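Local coordinates for heme oxygenase (Chlamydomonas reinhardtii, PDB 4RAJ), which probably cleaves heme oxidatively to biliverdin, with release of iron and carbon monoxide, as heme oxygenases do, at residues P19-L24 with K192-D196; L149-S153 with A176-T180. All blocks are in the same frame, centred on the assembly; numbering follows the deposited sequence.

In the fold
Both contacts lie within the all-helical heme oxygenase fold, but at different depths. Interaction 1 has its centre about 18 Å from the centre of the chain and is partly buried; there two helix segments, 20-24 and 192-196, meet through a polar pair with an apolar flank. Interaction 2, whose centre is about 9 Å from that of the chain, is buried and sets the end region of helix 140-151 against a loop by sulfur, methyl and ring contacts, without hydrogen bonds between its segments. The two centres are about 19 Å apart, yet the contacts adjoin: K192 CG of interaction 1 packs 3.8 Å from L149 CD2 of interaction 2, joining helix 184-200 to helix 140-151.

Interaction 1 of 2, residues P19-L24 with K192-D196; sequences PLTKRL and KKQFD
T21 and D196 meet with their side chains crossing at about a right angle, and the carboxylate of D196 uses both oxygens on the first turn of helix 20-27. D196 OD1 takes the backbone N-H of T21 at 2.8 Å from T21 N, with an N-H...O angle of 159°. The other oxygen, D196 OD2, accepts from T21 OG1 at a short 2.5 Å; each oxygen offers its syn lone pair, and two bonds from one residue, one to each oxygen, should resist rotation of the carboxylate. T21 chi1 of 45° sets OG1 between the backbone N and the carbonyl carbon, which lets hydroxyl and N-H face the same group. P19, at the N-cap position, lays its CB 3.4 Å from D196 OD2. The arrangement is a helix N-terminus held by an acid from another helix: the axes of segments 20-24 and 192-196 run at 94° to each other, and the negative charge at the amino end probably suits the helix dipole. A water accepts from L20 N and donates to D196 O, adding a water-mediated link to the two direct bonds. On the apolar flank, the F195 ring receives T21 CG2 at its edge, 4.1 Å from F195 CD2. L24 CD2 also lies near the ring plane, 4.0 Å from F195 CE2, while L20 CD2 approaches that same CE2 obliquely at 4.2 Å. Beyond these, F195 meets the ring of Y145 on helix 140-151, and L20 and L24 touch helix 204-227.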
loop_
_atom_site.group_PDB
_atom_site.type_symbol
_atom_site.label_atom_id
_atom_site.label_comp_id
_atom_site.label_asym_id
_atom_site.label_seq_id
_atom_site.Cartn_x
_atom_site.Cartn_y
_atom_site.Cartn_z
ATOM N N PRO A 19 -1.945 13.286 18.902
ATOM C CA PRO A 19 -2.270 11.966 18.356
ATOM C C PRO A 19 -1.116 11.383 17.537
ATOM O O PRO A 19 -0.381 12.125 16.873
ATOM C CB PRO A 19 -3.494 12.236 17.466
ATOM C CG PRO A 19 -3.939 13.644 17.789
ATOM C CD PRO A 19 -2.721 14.358 18.258
ATOM N N LEU A 20 -0.975 10.063 17.590
ATOM C CA LEU A 20 0.087 9.358 16.878
ATOM C C LEU A 20 0.072 9.670 15.380
ATOM O O LEU A 20 1.122 9.879 14.765
ATOM C CB LEU A 20 -0.043 7.848 17.108
ATOM C CG LEU A 20 1.153 6.966 16.746
ATOM C CD1 LEU A 20 2.446 7.536 17.319
ATOM C CD2 LEU A 20 0.930 5.554 17.252
ATOM N N THR A 21 -1.128 9.724 14.806
ATOM C CA THR A 21 -1.278 10.025 13.386
ATOM C C THR A 21 -0.631 11.357 13.032
ATOM O O THR A 21 0.004 11.483 11.996
ATOM C CB THR A 21 -2.761 10.061 12.958
ATOM O OG1 THR A 21 -3.515 10.808 13.918
ATOM C CG2 THR A 21 -3.319 8.658 12.849
ATOM N N LYS A 22 -0.782 12.345 13.906
ATOM C CA LYS A 22 -0.249 13.666 13.630
ATOM C C LYS A 22 1.265 13.681 13.805
ATOM O O LYS A 22 1.977 14.348 13.057
ATOM C CB LYS A 22 -0.910 14.710 14.528
ATOM C CG LYS A 22 -0.703 16.134 14.050
ATOM C CD LYS A 22 -2.035 16.871 13.894
ATOM C CE LYS A 22 -2.496 17.493 15.202
ATOM N NZ LYS A 22 -3.872 18.055 15.091
ATOM N N ARG A 23 1.761 12.942 14.791
ATOM C CA ARG A 23 3.205 12.848 14.963
ATOM C C ARG A 23 3.846 12.169 13.757
ATOM O O ARG A 23 4.903 12.587 13.290
ATOM C CB ARG A 23 3.573 12.096 16.245
ATOM C CG ARG A 23 5.090 11.993 16.441
ATOM C CD ARG A 23 5.488 11.875 17.896
ATOM N NE ARG A 23 5.678 10.488 18.298
ATOM C CZ ARG A 23 6.862 9.905 18.470
ATOM N NH1 ARG A 23 7.983 10.583 18.281
ATOM N NH2 ARG A 23 6.919 8.632 18.841
ATOM N N LEU A 24 3.203 11.126 13.243
ATOM C CA LEU A 24 3.754 10.408 12.100
ATOM C C LEU A 24 3.701 11.255 10.837
ATOM O O LEU A 24 4.695 11.379 10.121
ATOM C CB LEU A 24 3.020 9.083 11.884
ATOM C CG LEU A 24 3.630 7.848 12.561
ATOM C CD1 LEU A 24 3.868 8.083 14.044
ATOM C CD2 LEU A 24 2.738 6.635 12.375
ATOM N N LYS A 192 -7.925 5.272 11.342
ATOM C CA LYS A 192 -7.209 6.359 12.005
ATOM C C LYS A 192 -7.610 6.499 13.464
ATOM O O LYS A 192 -6.763 6.615 14.342
ATOM C CB LYS A 192 -7.454 7.697 11.315
ATOM C CG LYS A 192 -6.557 8.001 10.162
ATOM C CD LYS A 192 -6.422 9.502 10.084
ATOM C CE LYS A 192 -5.561 9.930 8.930
ATOM N NZ LYS A 192 -6.418 10.197 7.746
ATOM N N LYS A 193 -8.910 6.506 13.711
ATOM C CA LYS A 193 -9.428 6.663 15.065
ATOM C C LYS A 193 -8.921 5.565 15.987
ATOM O O LYS A 193 -8.441 5.838 17.089
ATOM C CB LYS A 193 -10.959 6.670 15.045
ATOM C CG LYS A 193 -11.610 6.809 16.413
ATOM C CD LYS A 193 -12.997 7.430 16.281
ATOM C CE LYS A 193 -13.735 7.417 17.600
ATOM N NZ LYS A 193 -13.939 6.019 18.059
ATOM N N GLN A 194 -9.007 4.322 15.531
ATOM C CA GLN A 194 -8.526 3.214 16.341
ATOM C C GLN A 194 -7.004 3.211 16.473
ATOM O O GLN A 194 -6.484 2.908 17.541
ATOM C CB GLN A 194 -8.982 1.877 15.773
ATOM C CG GLN A 194 -8.547 0.706 16.638
ATOM C CD GLN A 194 -9.263 -0.577 16.293
ATOM O OE1 GLN A 194 -9.952 -0.665 15.275
ATOM N NE2 GLN A 194 -9.115 -1.583 17.147
ATOM N N PHE A 195 -6.301 3.531 15.389
ATOM C CA PHE A 195 -4.837 3.589 15.414
ATOM C C PHE A 195 -4.354 4.601 16.452
ATOM O O PHE A 195 -3.397 4.349 17.184
ATOM C CB PHE A 195 -4.291 3.941 14.026
ATOM C CG PHE A 195 -2.791 3.794 13.891
ATOM C CD1 PHE A 195 -2.181 2.558 14.038
ATOM C CD2 PHE A 195 -2.008 4.883 13.566
ATOM C CE1 PHE A 195 -0.804 2.418 13.891
ATOM C CE2 PHE A 195 -0.634 4.745 13.418
ATOM C CZ PHE A 195 -0.038 3.509 13.581
ATOM N N ASP A 196 -5.033 5.740 16.527
ATOM C CA ASP A 196 -4.677 6.764 17.504
ATOM C C ASP A 196 -5.003 6.345 18.935
ATOM O O ASP A 196 -4.217 6.597 19.852
ATOM C CB ASP A 196 -5.376 8.079 17.169
ATOM C CG ASP A 196 -4.579 8.924 16.198
ATOM O OD1 ASP A 196 -3.363 8.666 16.038
ATOM O OD2 ASP A 196 -5.156 9.860 15.611
HETATM O O HOH W 1 -2.478 8.872 19.623
#

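Interaction 2 of 2, residues L149-S153 with A176-T180; sequences LAMAS and AFDYT
The M151 chain starts with CG beside the backbone N (chi1 -64°) and bends again at chi2 and chi3, a folded shape that carries its methyl to A176 and F177. Y179 likewise has CG anti to its carbonyl carbon (chi1 -64°), and its ring reaches the backbone around M151 and A152. At the first site M151 CE lies 3.4 Å from F177 CE1 and 3.2 Å from A176 O. The sulfur takes part too: M151 SD is 5.1 Å from the centroid of the F177 ring and 65° off its normal, an oblique Met-aromatic contact. A176 CB sits above one face of that ring, toward its rim. At the second site Y179 OH comes 3.4 Å from M151 CB and 3.1 Å from A152 N, but the angle there is too poor for a hydrogen bond. A152 CB rests 3.8 Å from Y179 CZ, and M151 O lies near the plane of the ring at its edge. Replacing Y179 with an alanine would probably open a gap beside A152 and deprive R95 of a cation-pi partner. Q156 NE2 bonds to both M151 O and F177 O, linking the two segments through helix 155-165. Contact between the segments themselves therefore rests on dispersion and fit of shape, with the polar backbone anchored by neighbours, beside a pocket that includes A150 and holds a bound polyether, probably from the crystallisation liquor.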
loop_
_atom_site.group_PDB
_atom_site.type_symbol
_atom_site.label_atom_id
_atom_site.label_comp_id
_atom_site.label_asym_id
_atom_site.label_seq_id
_atom_site.Cartn_x
_atom_site.Cartn_y
_atom_site.Cartn_z
ATOM N N LEU A 149 -4.009 3.387 3.612
ATOM C CA LEU A 149 -4.790 4.609 3.732
ATOM C C LEU A 149 -4.494 5.550 2.560
ATOM O O LEU A 149 -5.360 6.315 2.133
ATOM C CB LEU A 149 -4.527 5.284 5.087
ATOM C CG LEU A 149 -5.531 4.897 6.190
ATOM C CD1 LEU A 149 -5.650 3.392 6.377
ATOM C CD2 LEU A 149 -5.199 5.565 7.519
ATOM N N ALA A 150 -3.295 5.455 2.002
ATOM C CA ALA A 150 -2.964 6.239 0.810
ATOM C C ALA A 150 -3.756 5.748 -0.404
ATOM O O ALA A 150 -4.204 6.556 -1.222
ATOM C CB ALA A 150 -1.463 6.195 0.535
ATOM N N MET A 151 -3.949 4.430 -0.515
ATOM C CA MET A 151 -4.760 3.878 -1.607
ATOM C C MET A 151 -6.184 4.413 -1.563
ATOM O O MET A 151 -6.805 4.663 -2.614
ATOM C CB MET A 151 -4.766 2.350 -1.547
ATOM C CG MET A 151 -3.367 1.774 -1.764
ATOM S SD MET A 151 -2.814 2.058 -3.466
ATOM C CE MET A 151 -4.133 1.161 -4.279
ATOM N N ALA A 152 -6.689 4.585 -0.341
ATOM C CA ALA A 152 -8.052 5.077 -0.108
ATOM C C ALA A 152 -8.153 6.588 -0.339
ATOM O O ALA A 152 -9.254 7.150 -0.414
ATOM C CB ALA A 152 -8.498 4.727 1.310
ATOM N N SER A 153 -6.990 7.216 -0.476
ATOM C CA SER A 153 -6.849 8.662 -0.546
ATOM C C SER A 153 -6.370 9.153 -1.905
ATOM O O SER A 153 -7.173 9.420 -2.805
ATOM C CB SER A 153 -5.862 9.131 0.517
ATOM O OG SER A 153 -5.204 10.320 0.115
ATOM N N ALA A 176 -7.782 -1.910 -8.072
ATOM C CA ALA A 176 -6.776 -1.606 -7.050
ATOM C C ALA A 176 -7.193 -0.414 -6.193
ATOM O O ALA A 176 -6.820 -0.320 -5.020
ATOM C CB ALA A 176 -5.418 -1.329 -7.701
ATOM N N PHE A 177 -7.957 0.494 -6.799
ATOM C CA PHE A 177 -8.364 1.749 -6.168
ATOM C C PHE A 177 -9.872 1.829 -5.864
ATOM O O PHE A 177 -10.369 2.884 -5.460
ATOM C CB PHE A 177 -7.967 2.917 -7.074
ATOM C CG PHE A 177 -6.519 2.882 -7.488
ATOM C CD1 PHE A 177 -5.525 3.213 -6.586
ATOM C CD2 PHE A 177 -6.156 2.507 -8.776
ATOM C CE1 PHE A 177 -4.193 3.169 -6.966
ATOM C CE2 PHE A 177 -4.827 2.469 -9.162
ATOM C CZ PHE A 177 -3.845 2.796 -8.260
ATOM N N ASP A 178 -10.589 0.728 -6.052
ATOM C CA ASP A 178 -12.039 0.738 -5.848
ATOM C C ASP A 178 -12.441 0.319 -4.427
ATOM O O ASP A 178 -11.805 -0.544 -3.812
ATOM C CB ASP A 178 -12.743 -0.183 -6.847
ATOM C CG ASP A 178 -12.677 0.329 -8.283
ATOM O OD1 ASP A 178 -12.379 1.527 -8.527
ATOM O OD2 ASP A 178 -12.918 -0.490 -9.182
ATOM N N TYR A 179 -13.513 0.932 -3.932
ATOM C CA TYR A 179 -14.074 0.606 -2.624
ATOM C C TYR A 179 -15.576 0.476 -2.773
ATOM O O TYR A 179 -16.324 1.399 -2.461
ATOM C CB TYR A 179 -13.714 1.681 -1.588
ATOM C CG TYR A 179 -12.212 1.735 -1.354
ATOM C CD1 TYR A 179 -11.385 2.458 -2.218
ATOM C CD2 TYR A 179 -11.624 1.055 -0.296
ATOM C CE1 TYR A 179 -10.001 2.494 -2.038
ATOM C CE2 TYR A 179 -10.233 1.090 -0.099
ATOM C CZ TYR A 179 -9.436 1.811 -0.978
ATOM O OH TYR A 179 -8.064 1.854 -0.817
ATOM N N THR A 180 -16.012 -0.682 -3.252
ATOM C CA THR A 180 -17.406 -0.863 -3.651
ATOM C C THR A 180 -18.323 -1.329 -2.512
ATOM O O THR A 180 -19.536 -1.446 -2.702
ATOM C CB THR A 180 -17.503 -1.871 -4.794
ATOM O OG1 THR A 180 -17.050 -3.146 -4.324
ATOM C CG2 THR A 180 -16.633 -1.425 -5.957
#